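Local coordinates for protein putative Acetyltransferase (Lactobacillus plantarum WCFS1, PDB 3EFA) that probably transfers an acetyl group from acetyl-coenzyme A to an amine of a substrate not yet identified, as a member of the GNAT superfamily, at residues H70-F74 with F105-H111; Q45-A49 with T61-E65. All blocks are in the same frame, centred on the assembly; numbering follows the deposited sequence.

Contact 1 (H70-F74 with F105-H111); sequences HVMRF and FTHGEIH. With FMT (formic acid), chain B.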
loop_
_atom_site.group_PDB
_atom_site.type_symbol
_atom_site.label_atom_id
_atom_site.label_comp_id
_atom_site.label_asym_id
_atom_site.label_seq_id
_atom_site.Cartn_x
_atom_site.Cartn_y
_atom_site.Cartn_z
ATOM N N HIS A 70 10.795 -9.241 -2.607
ATOM C CA HIS A 70 10.695 -10.234 -1.533
ATOM C C HIS A 70 9.441 -10.086 -0.664
ATOM O O HIS A 70 9.428 -10.497 0.494
ATOM C CB HIS A 70 11.965 -10.221 -0.672
ATOM C CG HIS A 70 13.213 -10.475 -1.454
ATOM N ND1 HIS A 70 14.111 -9.479 -1.774
ATOM C CD2 HIS A 70 13.699 -11.614 -2.010
ATOM C CE1 HIS A 70 15.105 -9.994 -2.478
ATOM N NE2 HIS A 70 14.879 -11.287 -2.635
ATOM N N VAL A 71 8.397 -9.501 -1.242
ATOM C CA VAL A 71 7.090 -9.413 -0.602
ATOM C C VAL A 71 6.139 -10.484 -1.159
ATOM O O VAL A 71 5.939 -10.572 -2.375
ATOM C CB VAL A 71 6.466 -8.000 -0.783
ATOM C CG1 VAL A 71 5.056 -7.951 -0.200
ATOM C CG2 VAL A 71 7.359 -6.916 -0.136
HETATM N N MSE A 72 5.584 -11.312 -0.268
HETATM C CA MSE A 72 4.575 -12.303 -0.648
HETATM C C MSE A 72 3.179 -11.826 -0.293
HETATM O O MSE A 72 2.907 -11.507 0.861
HETATM C CB MSE A 72 4.818 -13.646 0.038
HETATM C CG MSE A 72 3.667 -14.636 -0.168
HETATM SE SE MSE A 72 3.485 -15.343 -2.003
HETATM C CE MSE A 72 5.262 -16.178 -2.099
ATOM N N ARG A 73 2.295 -11.771 -1.281
ATOM C CA ARG A 73 0.895 -11.470 -0.998
ATOM C C ARG A 73 0.079 -12.772 -0.929
ATOM O O ARG A 73 0.207 -13.645 -1.799
ATOM C CB ARG A 73 0.312 -10.473 -2.013
ATOM C CG ARG A 73 -1.181 -10.166 -1.809
ATOM C CD ARG A 73 -1.742 -9.343 -2.972
ATOM N NE ARG A 73 -0.994 -8.107 -3.122
ATOM C CZ ARG A 73 -1.107 -7.254 -4.136
ATOM N NH1 ARG A 73 -1.945 -7.500 -5.133
ATOM N NH2 ARG A 73 -0.360 -6.153 -4.150
ATOM N N PHE A 74 -0.716 -12.911 0.132
ATOM C CA PHE A 74 -1.639 -14.037 0.278
ATOM C C PHE A 74 -3.061 -13.582 -0.091
ATOM O O PHE A 74 -3.607 -12.687 0.560
ATOM C CB PHE A 74 -1.643 -14.545 1.720
ATOM C CG PHE A 74 -0.271 -14.846 2.281
ATOM C CD1 PHE A 74 0.407 -16.016 1.924
ATOM C CD2 PHE A 74 0.329 -13.972 3.193
ATOM C CE1 PHE A 74 1.666 -16.308 2.455
ATOM C CE2 PHE A 74 1.591 -14.248 3.730
ATOM C CZ PHE A 74 2.263 -15.417 3.364
ATOM N N PHE A 105 11.241 -14.914 0.883
ATOM C CA PHE A 105 10.415 -13.721 1.043
ATOM C C PHE A 105 10.537 -13.252 2.490
ATOM O O PHE A 105 10.639 -14.084 3.400
ATOM C CB PHE A 105 8.962 -14.000 0.628
ATOM C CG PHE A 105 8.808 -14.322 -0.839
ATOM C CD1 PHE A 105 8.522 -13.320 -1.761
ATOM C CD2 PHE A 105 8.976 -15.630 -1.305
ATOM C CE1 PHE A 105 8.405 -13.613 -3.124
ATOM C CE2 PHE A 105 8.849 -15.936 -2.667
ATOM C CZ PHE A 105 8.565 -14.925 -3.577
ATOM N N THR A 106 10.568 -11.937 2.708
ATOM C CA THR A 106 10.759 -11.393 4.066
ATOM C C THR A 106 9.536 -10.675 4.637
ATOM O O THR A 106 9.496 -10.350 5.821
ATOM C CB THR A 106 11.966 -10.418 4.153
ATOM O OG1 THR A 106 11.765 -9.309 3.265
ATOM C CG2 THR A 106 13.263 -11.133 3.802
ATOM N N HIS A 107 8.543 -10.420 3.797
ATOM C CA HIS A 107 7.356 -9.712 4.253
ATOM C C HIS A 107 6.067 -10.328 3.728
ATOM O O HIS A 107 5.977 -10.697 2.550
ATOM C CB HIS A 107 7.428 -8.235 3.847
ATOM C CG HIS A 107 8.501 -7.473 4.549
ATOM N ND1 HIS A 107 9.795 -7.408 4.083
ATOM C CD2 HIS A 107 8.475 -6.744 5.690
ATOM C CE1 HIS A 107 10.521 -6.664 4.900
ATOM N NE2 HIS A 107 9.742 -6.253 5.884
ATOM N N GLY A 108 5.071 -10.424 4.609
ATOM C CA GLY A 108 3.739 -10.833 4.210
ATOM C C GLY A 108 2.922 -9.610 3.843
ATOM O O GLY A 108 3.149 -8.508 4.377
ATOM N N GLU A 109 1.960 -9.800 2.943
ATOM C CA GLU A 109 1.119 -8.707 2.469
ATOM C C GLU A 109 -0.329 -9.179 2.315
ATOM O O GLU A 109 -0.592 -10.243 1.714
ATOM C CB GLU A 109 1.654 -8.156 1.132
ATOM C CG GLU A 109 0.775 -7.065 0.476
ATOM C CD GLU A 109 1.393 -6.476 -0.800
ATOM O OE1 GLU A 109 0.995 -6.894 -1.916
ATOM O OE2 GLU A 109 2.276 -5.589 -0.690
ATOM N N ILE A 110 -1.262 -8.389 2.852
ATOM C CA ILE A 110 -2.690 -8.709 2.772
ATOM C C ILE A 110 -3.492 -7.504 2.294
ATOM O O ILE A 110 -3.287 -6.394 2.799
ATOM C CB ILE A 110 -3.261 -9.100 4.165
ATOM C CG1 ILE A 110 -2.550 -10.333 4.732
ATOM C CG2 ILE A 110 -4.809 -9.260 4.117
ATOM C CD1 ILE A 110 -2.861 -11.614 4.008
ATOM N N HIS A 111 -4.406 -7.706 1.341
ATOM C CA HIS A 111 -5.387 -6.653 1.014
ATOM C C HIS A 111 -6.748 -7.098 1.568
ATOM O O HIS A 111 -7.559 -7.660 0.847
ATOM C CB HIS A 111 -5.498 -6.386 -0.507
ATOM C CG HIS A 111 -4.289 -5.736 -1.115
ATOM N ND1 HIS A 111 -4.249 -5.326 -2.432
ATOM C CD2 HIS A 111 -3.080 -5.413 -0.587
ATOM C CE1 HIS A 111 -3.067 -4.789 -2.691
ATOM N NE2 HIS A 111 -2.341 -4.825 -1.588
HETATM C C FMT B . -2.032 -4.135 -7.020
HETATM O O1 FMT B . -0.979 -4.763 -6.958
HETATM O O2 FMT B . -2.868 -4.141 -6.118
HETATM O O HOH W 1 -4.866 -10.403 0.143
#
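R73 and E109 meet because both send CG anti to the backbone N (chi1 177° and 175°); the E109 chain then runs on extended, while R73 bends at its third torsion and lays its guanidinium beside the carboxylate. The grip is side-on and falls on a single oxygen: R73 NE reaches E109 OE1 at 2.6 Å, on the lone pair facing away from the other oxygen, and R73 NH2 reaches the same OE1 at 2.7 Å from the syn side, well out of the carboxylate plane. E109 OE2 is taken by H143 on the next strand. H111 CE1 lies over one face of the guanidinium, offset toward its rim, with the planes 34° apart; CE1 is 3.4 Å from R73 NH2. A formic acid molecule, probably from the crystallisation liquor, is bound at the edge, R73 NH2 to its O1 3.2 Å.

These side chains stand on the V71, R73 and E109 face of the parallel strands 71-74 and 107-111, which pair V71 with H107, M72 with G108 and R73 with E109. M72 N donates to H107 O (2.9 Å) and F74 N to E109 O (3.1 Å); T106 N bonds H70 O where the pairing begins. On the face of M72 and F74, selenomethionine M72 sets its CE over the F105 ring, 3.8 Å from the centroid, a CH-pi contact, and I110 CD1 lies at the edge of the F74 ring. Helix 88-102 covers F74, completing a beta-alpha-beta crossover of the GNAT fold. Both oxygens of the buried E109 are engaged, R73 on OE1 and H143 on OE2, which should hold the carboxylate in one rotation.

Contact 2 (Q45-A49 with T61-E65); sequences QCEYA and TLRLE
Y48 and R63 lie side by side and point the same way, the aliphatic part of R63 passing CD1 and CE1 of the ring: R63 CD comes within 3.6 Å of Y48 CE1, with ring and guanidinium planes 46° apart. C46 SG touches the same arginine chain, 3.8 Å from R63 CG. Beyond CD the guanidinium turns to E65, NE and NH2 both meeting E65 OE2 from one face of the carboxylate, while R63 NH1 forms salt bridges with D39 and D42; Y48 OH also bonds D42.

A49 occupies the opposite face of the antiparallel pair, its CB 3.8 Å from L62 CD1. A49 and L62 form the hydrogen-bonded pair: A49 N donates to L62 O at 2.9 Å and L62 N to A49 O at 3.0 Å. T61, with OG1 anti to the backbone N (chi1 -176°), adds a second bond to A49 O from above the carbonyl plane. Further along, L64 N bonds E47 O (3.2 Å), and a water joins E47 N to L64 O.

These strands form the hairpin 48-52/57-66. Helix 12-29 packs on Y48, helix 88-102 covers A49, L62 and L64 on the other face, and strands 5-9 and 71-79 flank the pair.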
loop_
_atom_site.group_PDB
_atom_site.type_symbol
_atom_site.label_atom_id
_atom_site.label_comp_id
_atom_site.label_asym_id
_atom_site.label_seq_id
_atom_site.Cartn_x
_atom_site.Cartn_y
_atom_site.Cartn_z
ATOM N N GLN A 45 0.066 -22.459 -13.832
ATOM C CA GLN A 45 1.327 -22.244 -13.132
ATOM C C GLN A 45 1.135 -21.626 -11.746
ATOM O O GLN A 45 2.094 -21.515 -10.965
ATOM C CB GLN A 45 2.248 -21.330 -13.956
ATOM C CG GLN A 45 2.997 -22.011 -15.102
ATOM C CD GLN A 45 2.457 -21.652 -16.478
ATOM O OE1 GLN A 45 1.683 -20.706 -16.632
ATOM N NE2 GLN A 45 2.879 -22.404 -17.490
ATOM N N CYS A 46 -0.091 -21.185 -11.445
ATOM C CA CYS A 46 -0.362 -20.539 -10.154
ATOM C C CYS A 46 -0.449 -21.566 -9.022
ATOM O O CYS A 46 -1.112 -22.593 -9.166
ATOM C CB CYS A 46 -1.650 -19.712 -10.204
ATOM S SG CYS A 46 -1.944 -18.668 -8.717
ATOM N N GLU A 47 0.219 -21.286 -7.902
ATOM C CA GLU A 47 0.205 -22.193 -6.749
ATOM C C GLU A 47 -0.839 -21.819 -5.700
ATOM O O GLU A 47 -1.019 -20.643 -5.392
ATOM C CB GLU A 47 1.595 -22.268 -6.115
ATOM C CG GLU A 47 2.619 -22.917 -7.047
ATOM C CD GLU A 47 4.005 -23.042 -6.445
ATOM O OE1 GLU A 47 4.596 -22.009 -6.031
ATOM O OE2 GLU A 47 4.515 -24.180 -6.414
ATOM N N TYR A 48 -1.519 -22.819 -5.141
ATOM C CA TYR A 48 -2.529 -22.552 -4.107
ATOM C C TYR A 48 -2.205 -23.316 -2.825
ATOM O O TYR A 48 -1.581 -24.366 -2.871
ATOM C CB TYR A 48 -3.941 -22.900 -4.620
ATOM C CG TYR A 48 -4.273 -22.233 -5.946
ATOM C CD1 TYR A 48 -5.014 -21.050 -5.988
ATOM C CD2 TYR A 48 -3.816 -22.765 -7.159
ATOM C CE1 TYR A 48 -5.308 -20.425 -7.200
ATOM C CE2 TYR A 48 -4.098 -22.137 -8.378
ATOM C CZ TYR A 48 -4.852 -20.962 -8.392
ATOM O OH TYR A 48 -5.148 -20.315 -9.586
ATOM N N ALA A 49 -2.603 -22.762 -1.680
ATOM C CA ALA A 49 -2.466 -23.451 -0.396
ATOM C C ALA A 49 -3.824 -24.004 0.037
ATOM O O ALA A 49 -4.784 -23.242 0.142
ATOM C CB ALA A 49 -1.893 -22.493 0.691
ATOM N N THR A 61 -8.574 -22.365 2.206
ATOM C CA THR A 61 -7.624 -22.129 1.110
ATOM C C THR A 61 -7.141 -20.679 1.013
ATOM O O THR A 61 -7.810 -19.753 1.466
ATOM C CB THR A 61 -8.227 -22.535 -0.284
ATOM O OG1 THR A 61 -7.237 -22.379 -1.310
ATOM C CG2 THR A 61 -9.420 -21.655 -0.639
ATOM N N LEU A 62 -5.972 -20.496 0.413
ATOM C CA LEU A 62 -5.501 -19.172 -0.005
ATOM C C LEU A 62 -4.650 -19.262 -1.293
ATOM O O LEU A 62 -4.134 -20.332 -1.633
ATOM C CB LEU A 62 -4.744 -18.459 1.134
ATOM C CG LEU A 62 -3.410 -19.004 1.669
ATOM C CD1 LEU A 62 -2.232 -18.665 0.750
ATOM C CD2 LEU A 62 -3.152 -18.469 3.078
ATOM N N ARG A 63 -4.523 -18.145 -2.007
ATOM C CA ARG A 63 -3.763 -18.112 -3.255
ATOM C C ARG A 63 -2.394 -17.445 -3.054
ATOM O O ARG A 63 -2.290 -16.352 -2.471
ATOM C CB ARG A 63 -4.563 -17.394 -4.366
ATOM C CG ARG A 63 -3.873 -17.387 -5.767
ATOM C CD ARG A 63 -4.789 -16.876 -6.901
ATOM N NE ARG A 63 -4.910 -15.410 -6.927
ATOM C CZ ARG A 63 -5.554 -14.709 -7.864
ATOM N NH1 ARG A 63 -6.154 -15.330 -8.887
ATOM N NH2 ARG A 63 -5.593 -13.375 -7.782
ATOM N N LEU A 64 -1.339 -18.095 -3.538
ATOM C CA LEU A 64 -0.001 -17.511 -3.415
ATOM C C LEU A 64 0.292 -16.523 -4.561
ATOM O O LEU A 64 0.257 -16.901 -5.735
ATOM C CB LEU A 64 1.060 -18.620 -3.293
ATOM C CG LEU A 64 0.786 -19.444 -2.016
ATOM C CD1 LEU A 64 0.935 -20.938 -2.200
ATOM C CD2 LEU A 64 1.607 -18.948 -0.806
ATOM N N GLU A 65 0.536 -15.258 -4.197
ATOM C CA GLU A 65 0.762 -14.166 -5.152
ATOM C C GLU A 65 2.073 -13.394 -4.868
ATOM O O GLU A 65 2.052 -12.282 -4.313
ATOM C CB GLU A 65 -0.432 -13.188 -5.165
ATOM C CG GLU A 65 -1.813 -13.849 -5.291
ATOM C CD GLU A 65 -2.985 -12.856 -5.242
ATOM O OE1 GLU A 65 -2.752 -11.621 -5.309
ATOM O OE2 GLU A 65 -4.147 -13.313 -5.131
HETATM O O HOH W 2 1.764 -18.639 -7.292
#

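How the contacts relate
Contacts 1 and 2 lie in one mixed sheet, their centres about 13 Å apart, joined where strand 57-66 neighbours strand 71-79. A probable backbone hydrogen bond, E65 N to R73 O at 2.9 Å, ties them directly, and M72 SE packs against E65 N. On the side of helix 88-102 the two share a hydrophobic layer: F74 CD1 lies 3.9 Å from L62 CD1. Contact 2 belongs to the hairpin and contact 1 joins the two parallel strands of the crossover, both within one GNAT core. A phosphate, probably from the crystallisation liquor, is bound about 4 Å from the V71 side chain, and the second subunit packs on R73, H107 and H111 of contact 1 but does not touch contact 2.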